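Local coordinates for thiamine pyrophosphokinase (PDB 3LM8), which catalyses the ATP-dependent pyrophosphorylation of thiamine to thiamine diphosphate, releasing AMP, in the salvage of this vitamin, at residues T80-A85 with L111-L116; K126-L129 with N134-Q137. The protein carries 1 engineered substitution. One frame throughout, in Å; residues are numbered along the deposited sequence.

Contact 1. Residues T80-A85 with L111-L116; sequences TDLDLA and LGNIQL
Leu82 and Leu116 join two neighbouring helices, 81-92 and 107-122, in the α/β catalytic domain of the kinase. Strand 96-100 lies between them in the chain, and helix 107-122 is itself the crossover of a beta-alpha-beta unit from strand 96-100 to the adjacent parallel strand 126-131. The short helical segments run in nearly the same direction, 16° apart, but their axes come no closer than 10.6 Å, so long side chains must span the distance.

Leucine suits both places for its reach and its apolar end. The CD1 methyl of Leu82 lies 3.6 Å from CG of Leu116, at the fork of that side chain. Leu82 gets there because its CG stands anti to the backbone N (chi1 -173°). The same CD1 also meets OD1 of Asn113 at 3.4 Å, the two side chains crossing at about a right angle; this is a van der Waals contact, and the amide turns its polar ability to another partner through ND2, which makes a weak hydrogen bond to the carbonyl of Ile102. The other branch of the contact is mixed in character: CD1 of Leu116 packs against Asp83, 3.9 Å from its CB and 3.7 Å from its OD1. An aspartate can stand at this partly exposed border because OD2 is hydrogen-bonded to Gln79, while OD1 has a long, weak ion pair with Lys119.

Replacing Leu116 by an alanine would probably open a gap beside the Leu82 methyl and leave the aliphatic flank of Asp83 without its cover. No hydrogen bond passes between the segments, so the join rests mainly on apolar packing, to which the weak ion pair to Lys119, one turn on in the second helix, can add only a little.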
# COMPACT_ATOMS: atom_id res chain seq x y z
N THR A 80 -0.15 -12.17 -10.41
CA THR A 80 -1.25 -12.08 -9.46
C THR A 80 -2.29 -11.09 -9.99
O THR A 80 -1.98 -10.24 -10.83
CB THR A 80 -0.77 -11.61 -8.08
OG1 THR A 80 0.23 -12.51 -7.59
CG2 THR A 80 -1.92 -11.57 -7.10
N ASP A 81 -3.52 -11.21 -9.51
CA ASP A 81 -4.59 -10.30 -9.93
C ASP A 81 -4.17 -8.89 -9.56
O ASP A 81 -4.23 -7.96 -10.37
CB ASP A 81 -5.89 -10.66 -9.21
CG ASP A 81 -6.28 -12.11 -9.39
OD1 ASP A 81 -6.20 -12.61 -10.53
OD2 ASP A 81 -6.67 -12.75 -8.39
N LEU A 82 -3.74 -8.73 -8.31
CA LEU A 82 -3.29 -7.46 -7.77
C LEU A 82 -2.12 -6.96 -8.62
O LEU A 82 -2.13 -5.82 -9.10
CB LEU A 82 -2.87 -7.66 -6.30
CG LEU A 82 -2.48 -6.49 -5.38
CD1 LEU A 82 -0.98 -6.29 -5.37
CD2 LEU A 82 -3.22 -5.23 -5.81
N ASP A 83 -1.14 -7.83 -8.82
CA ASP A 83 0.03 -7.48 -9.62
C ASP A 83 -0.37 -6.93 -10.98
O ASP A 83 0.26 -6.01 -11.50
CB ASP A 83 0.92 -8.71 -9.78
CG ASP A 83 2.04 -8.48 -10.77
OD1 ASP A 83 2.76 -7.47 -10.65
OD2 ASP A 83 2.20 -9.33 -11.67
N LEU A 84 -1.43 -7.49 -11.55
CA LEU A 84 -1.91 -7.06 -12.86
C LEU A 84 -2.60 -5.71 -12.79
O LEU A 84 -2.44 -4.88 -13.69
CB LEU A 84 -2.87 -8.10 -13.45
CG LEU A 84 -3.64 -7.65 -14.69
CD1 LEU A 84 -2.69 -7.02 -15.72
CD2 LEU A 84 -4.38 -8.84 -15.29
N ALA A 85 -3.37 -5.50 -11.73
CA ALA A 85 -4.09 -4.26 -11.52
C ALA A 85 -3.13 -3.09 -11.36
O ALA A 85 -3.42 -1.96 -11.76
CB ALA A 85 -4.97 -4.38 -10.28
N LEU A 111 3.69 -10.64 2.10
CA LEU A 111 5.06 -10.63 1.59
C LEU A 111 5.09 -10.31 0.09
O LEU A 111 6.00 -9.64 -0.40
CB LEU A 111 5.75 -11.98 1.82
CG LEU A 111 6.52 -12.26 3.11
CD1 LEU A 111 7.16 -10.98 3.62
CD2 LEU A 111 5.58 -12.83 4.15
N GLY A 112 4.09 -10.82 -0.62
CA GLY A 112 4.02 -10.57 -2.04
C GLY A 112 3.81 -9.09 -2.22
O GLY A 112 4.70 -8.37 -2.69
N ASN A 113 2.64 -8.61 -1.82
CA ASN A 113 2.30 -7.20 -1.97
C ASN A 113 3.50 -6.28 -1.71
O ASN A 113 3.68 -5.28 -2.41
CB ASN A 113 1.10 -6.86 -1.07
CG ASN A 113 -0.09 -7.79 -1.31
OD1 ASN A 113 -0.50 -7.99 -2.45
ND2 ASN A 113 -0.64 -8.36 -0.24
N ILE A 114 4.32 -6.63 -0.73
CA ILE A 114 5.51 -5.86 -0.40
C ILE A 114 6.45 -5.75 -1.61
O ILE A 114 6.99 -4.68 -1.90
CB ILE A 114 6.26 -6.51 0.76
CG1 ILE A 114 5.57 -6.13 2.07
CG2 ILE A 114 7.74 -6.09 0.74
CD1 ILE A 114 5.68 -4.66 2.40
N GLN A 115 6.65 -6.85 -2.31
CA GLN A 115 7.51 -6.84 -3.49
C GLN A 115 6.92 -5.88 -4.52
O GLN A 115 7.66 -5.23 -5.26
CB GLN A 115 7.61 -8.23 -4.10
CG GLN A 115 8.02 -9.32 -3.12
CD GLN A 115 9.44 -9.17 -2.61
OE1 GLN A 115 9.67 -8.72 -1.49
NE2 GLN A 115 10.41 -9.55 -3.45
N LEU A 116 5.60 -5.80 -4.57
CA LEU A 116 4.92 -4.91 -5.52
C LEU A 116 5.44 -3.48 -5.40
O LEU A 116 5.55 -2.77 -6.40
CB LEU A 116 3.40 -4.92 -5.27
CG LEU A 116 2.56 -6.15 -5.65
CD1 LEU A 116 2.67 -6.41 -7.14
CD2 LEU A 116 3.03 -7.36 -4.90

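Contact 2. Residues K126-L129 with N134-Q137; sequences KIRL and NHIQ
Leu129 and Ile136 face each other as an antiparallel hydrogen-bonded pair, their side chains on the same side of the sheet. CB of Leu129 is 4.0 Å from CB of Ile136, and CD1 of Leu129 touches both CB and CD1 of Ile136. CG of Leu129 is anti to its own carbonyl carbon (chi1 -46°), which lays CD1, and not CD2, against the isoleucine. Branched apolar residues fit this buried face, which helix 107-122 covers through Leu117 and, over Ile136, Phe110.

Two bonds fix the pair: Leu129 N gives its hydrogen to Ile136 O at 2.9 Å, and Ile136 N returns one to Leu129 O. CA-H...O contacts flank them, from Arg128 CA to Ile136 O and from His135 CA to Leu129 O.

Arg128, His135 and Gln137 point to the other face, where their polar ends come near one another and the neighbouring strand. Arg128 bends at chi3 (-67°), bringing its guanidinium beside the Gln137 amide with the two planes 88° apart. NH2 of Arg128 comes within 3.3 Å of OE1 of Gln137, but the angle is too poor for a hydrogen bond; NH1 finds one at Gln98 on the neighbouring strand. Arg128 CD lies 4.3 Å from ND1 of His135, while the CG of Gln137 rests near Ile127 O.

Alternating apolar and polar side chains are usual in strands with one face packed under a helix; the short connection and antiparallel pairing make these two a β hairpin, the one that carries the mixed sheet from its parallel strands into its antiparallel ones.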
# COMPACT_ATOMS: atom_id res chain seq x y z
N LYS A 126 4.50 7.26 -6.16
CA LYS A 126 4.14 6.95 -4.79
C LYS A 126 3.09 5.84 -4.73
O LYS A 126 2.00 5.95 -5.30
CB LYS A 126 3.62 8.20 -4.08
CG LYS A 126 4.72 9.23 -3.84
CD LYS A 126 4.18 10.56 -3.35
CE LYS A 126 5.32 11.53 -3.06
NZ LYS A 126 6.26 11.63 -4.22
N ILE A 127 3.46 4.76 -4.05
CA ILE A 127 2.59 3.60 -3.87
C ILE A 127 2.54 3.30 -2.38
O ILE A 127 3.51 2.83 -1.79
CB ILE A 127 3.16 2.37 -4.61
CG1 ILE A 127 3.40 2.73 -6.09
CG2 ILE A 127 2.21 1.19 -4.47
CD1 ILE A 127 3.97 1.59 -6.91
N ARG A 128 1.41 3.58 -1.76
CA ARG A 128 1.26 3.36 -0.33
C ARG A 128 0.35 2.17 -0.07
O ARG A 128 -0.70 2.06 -0.70
CB ARG A 128 0.67 4.63 0.31
CG ARG A 128 0.18 4.45 1.72
CD ARG A 128 -0.45 5.73 2.27
NE ARG A 128 0.52 6.80 2.45
CZ ARG A 128 0.58 7.90 1.69
NH1 ARG A 128 -0.29 8.07 0.70
NH2 ARG A 128 1.50 8.81 1.93
N LEU A 129 0.75 1.27 0.82
CA LEU A 129 -0.11 0.12 1.14
C LEU A 129 -0.82 0.48 2.43
O LEU A 129 -0.21 1.04 3.33
CB LEU A 129 0.71 -1.16 1.37
CG LEU A 129 1.84 -1.57 0.41
CD1 LEU A 129 2.35 -2.94 0.87
CD2 LEU A 129 1.36 -1.61 -1.04
N ASN A 134 -1.73 -0.02 9.56
CA ASN A 134 -0.41 0.19 8.96
C ASN A 134 -0.42 0.92 7.62
O ASN A 134 -1.40 0.87 6.87
CB ASN A 134 0.32 -1.15 8.79
CG ASN A 134 0.40 -1.94 10.07
OD1 ASN A 134 -0.55 -2.61 10.47
ND2 ASN A 134 1.55 -1.87 10.73
N HIS A 135 0.68 1.61 7.35
CA HIS A 135 0.89 2.33 6.10
C HIS A 135 2.31 1.97 5.69
O HIS A 135 3.28 2.34 6.35
CB HIS A 135 0.79 3.84 6.31
CG HIS A 135 -0.62 4.34 6.43
ND1 HIS A 135 -0.92 5.68 6.56
CD2 HIS A 135 -1.80 3.69 6.45
CE1 HIS A 135 -2.23 5.83 6.64
NE2 HIS A 135 -2.79 4.63 6.57
N ILE A 136 2.44 1.25 4.59
CA ILE A 136 3.76 0.85 4.14
C ILE A 136 4.13 1.62 2.89
O ILE A 136 3.29 1.85 2.02
CB ILE A 136 3.79 -0.66 3.85
CG1 ILE A 136 3.44 -1.41 5.12
CG2 ILE A 136 5.19 -1.07 3.38
CD1 ILE A 136 3.00 -2.79 4.88
N GLN A 137 5.40 2.01 2.80
CA GLN A 137 5.89 2.75 1.65
C GLN A 137 7.38 2.55 1.50
O GLN A 137 8.12 2.48 2.48
CB GLN A 137 5.59 4.23 1.80
CG GLN A 137 5.05 4.89 0.56
CD GLN A 137 4.83 6.39 0.75
OE1 GLN A 137 4.05 6.82 1.60
NE2 GLN A 137 5.54 7.19 -0.04

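Contact 1 joins two helices packed on one face of the sheet and contact 2 lies within the sheet, their centres 13 Å apart; helix 107-122 serves both before leading into strand 126-131. Ile114 makes the bridge: CD1 of Ile114 packs 3.7 Å from CG2 of Ile136 and 4.1 Å from CD1 of Leu129, while Asn113 and Leu116 turn to helix 81-92. One helix thus has its neighbouring helix on one flank and the hairpin on the side facing the sheet. Neither contact is part of the thiamine pocket; the side chain of Asn134 is about 14 Å from the bound vitamin. That of Leu82 is about 11 Å from a magnesium ion, too far to bind it.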